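PDB 2YJP: putative ABC transporter, periplasmic binding protein, amino acid from Neisseria gonorrhoeae, which binds L-cysteine and probably delivers it to an ABC transporter as its periplasmic solute receptor. Local coordinates for residues Ala49-Lys54 with Lys117-Leu122. The protein carries 1 engineered substitution. Residues are numbered along the deposited sequence; the frame is centred on the assembly and turned at random.
Sequences AAIKEK and KVDLIL. With ZN (zinc ion), chain I.
Ile-51 and Asp-119 approach from opposite directions where the N-terminal helix 48-54 faces the start of strand 120-121. The more closely packed part is van der Waals contact between the isoleucine's ethyl branch and the aspartate: CD1 of Ile-51 comes to 4.0 Å from CB of Asp-119, while its CG1 lies against the carboxylate carbon. A chi1 of -69° turns CG1 to the side opposite the carbonyl carbon, and the extended chi2 carries CD1 on to the aspartate. A branched aliphatic residue suits this buried place, because Leu-92 of helix 80-93 and Ile-57 of strand 57-61 also touch it.

A buried carboxylate needs polar partners, and the two oxygens of Asp-119 divide the work. OD2 accepts a hydrogen bond from the backbone N of Arg-58, which ties that oxygen to strand 57-61. OD1 turns to Lys-54, whose NZ stands 3.6 Å away in a long salt bridge that probably helps to offset the negative charge. Lysine fits this looser, solvent-exposed side: its long chain, bent at chi3 (-98°), brings the ammonium in while the backbone stays on the outer helix. Glu-53, which does not touch 117-122, binds a zinc ion through OE1 at 2.5 Å.

The arrangement places a short N-terminal helix, through one isoleucine and one lysine, against the turn that leads into strand 120-121, outermost of three parallel strands in the alpha/beta lobe typical of family 3 periplasmic solute-binding proteins.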
# COMPACT_ATOMS: atom_id res chain seq x y z
N ALA A 49 -2.74 3.37 -26.12
CA ALA A 49 -3.65 3.06 -27.20
C ALA A 49 -4.45 1.78 -26.95
O ALA A 49 -5.66 1.75 -27.18
CB ALA A 49 -2.92 3.01 -28.56
N ALA A 50 -3.78 0.71 -26.49
CA ALA A 50 -4.48 -0.57 -26.31
C ALA A 50 -5.57 -0.44 -25.24
O ALA A 50 -6.64 -0.99 -25.38
CB ALA A 50 -3.52 -1.67 -25.97
N ILE A 51 -5.28 0.29 -24.18
CA ILE A 51 -6.24 0.49 -23.14
C ILE A 51 -7.39 1.37 -23.59
O ILE A 51 -8.53 1.11 -23.21
CB ILE A 51 -5.58 1.04 -21.87
CG1 ILE A 51 -4.68 -0.04 -21.22
CG2 ILE A 51 -6.67 1.53 -20.87
CD1 ILE A 51 -3.62 0.53 -20.32
N LYS A 52 -7.12 2.39 -24.42
CA LYS A 52 -8.20 3.27 -24.92
C LYS A 52 -9.14 2.40 -25.74
O LYS A 52 -10.34 2.59 -25.69
CB LYS A 52 -7.67 4.48 -25.72
CG LYS A 52 -6.98 5.55 -24.85
CD LYS A 52 -6.56 6.77 -25.65
CE LYS A 52 -6.59 8.04 -24.79
NZ LYS A 52 -5.86 9.15 -25.47
N GLU A 53 -8.59 1.39 -26.41
CA GLU A 53 -9.37 0.55 -27.30
C GLU A 53 -10.32 -0.37 -26.53
O GLU A 53 -11.47 -0.55 -26.89
CB GLU A 53 -8.46 -0.29 -28.18
CG GLU A 53 -9.18 -1.19 -29.14
CD GLU A 53 -8.29 -1.56 -30.29
OE1 GLU A 53 -7.25 -2.22 -30.07
OE2 GLU A 53 -8.62 -1.16 -31.42
N LYS A 54 -9.81 -0.95 -25.47
CA LYS A 54 -10.67 -1.69 -24.58
C LYS A 54 -11.71 -0.85 -23.84
O LYS A 54 -12.72 -1.40 -23.45
CB LYS A 54 -9.86 -2.47 -23.56
CG LYS A 54 -9.10 -3.68 -24.17
CD LYS A 54 -8.24 -4.40 -23.12
CE LYS A 54 -6.79 -3.93 -23.24
NZ LYS A 54 -5.96 -3.97 -21.93
N LYS A 117 -2.65 -9.63 -15.94
CA LYS A 117 -3.96 -9.66 -15.26
C LYS A 117 -4.48 -8.26 -14.92
O LYS A 117 -5.70 -8.01 -14.94
CB LYS A 117 -3.96 -10.54 -14.00
CG LYS A 117 -5.36 -10.78 -13.45
CD LYS A 117 -5.37 -11.84 -12.31
N VAL A 118 -3.55 -7.37 -14.63
CA VAL A 118 -3.85 -5.95 -14.54
C VAL A 118 -2.90 -5.10 -15.38
O VAL A 118 -1.79 -5.53 -15.73
CB VAL A 118 -3.80 -5.41 -13.05
CG1 VAL A 118 -4.67 -6.26 -12.13
CG2 VAL A 118 -2.32 -5.29 -12.54
N ASP A 119 -3.34 -3.88 -15.68
CA ASP A 119 -2.57 -2.95 -16.50
C ASP A 119 -1.61 -2.12 -15.64
O ASP A 119 -0.56 -1.66 -16.10
CB ASP A 119 -3.51 -2.03 -17.24
CG ASP A 119 -4.47 -2.78 -18.16
OD1 ASP A 119 -4.02 -3.65 -18.93
OD2 ASP A 119 -5.67 -2.47 -18.13
N LEU A 120 -1.95 -1.99 -14.36
CA LEU A 120 -1.35 -1.06 -13.48
C LEU A 120 -1.59 -1.54 -12.05
O LEU A 120 -2.66 -2.08 -11.74
CB LEU A 120 -1.98 0.32 -13.70
CG LEU A 120 -1.55 1.42 -12.76
CD1 LEU A 120 -0.22 1.91 -13.07
CD2 LEU A 120 -2.35 2.62 -13.01
N ILE A 121 -0.59 -1.36 -11.20
CA ILE A 121 -0.73 -1.68 -9.77
C ILE A 121 -0.78 -0.39 -9.03
O ILE A 121 0.14 0.43 -9.16
CB ILE A 121 0.44 -2.51 -9.22
CG1 ILE A 121 0.40 -3.91 -9.81
CG2 ILE A 121 0.46 -2.46 -7.65
CD1 ILE A 121 -0.84 -4.76 -9.34
N LEU A 122 -1.87 -0.22 -8.26
CA LEU A 122 -1.96 0.87 -7.30
C LEU A 122 -2.33 0.24 -5.95
O LEU A 122 -3.10 0.82 -5.17
CB LEU A 122 -3.01 1.89 -7.76
CG LEU A 122 -2.43 2.96 -8.72
CD1 LEU A 122 -3.44 3.85 -9.32
CD2 LEU A 122 -1.32 3.84 -8.01
ZN ZN I . -7.59 -4.11 -31.64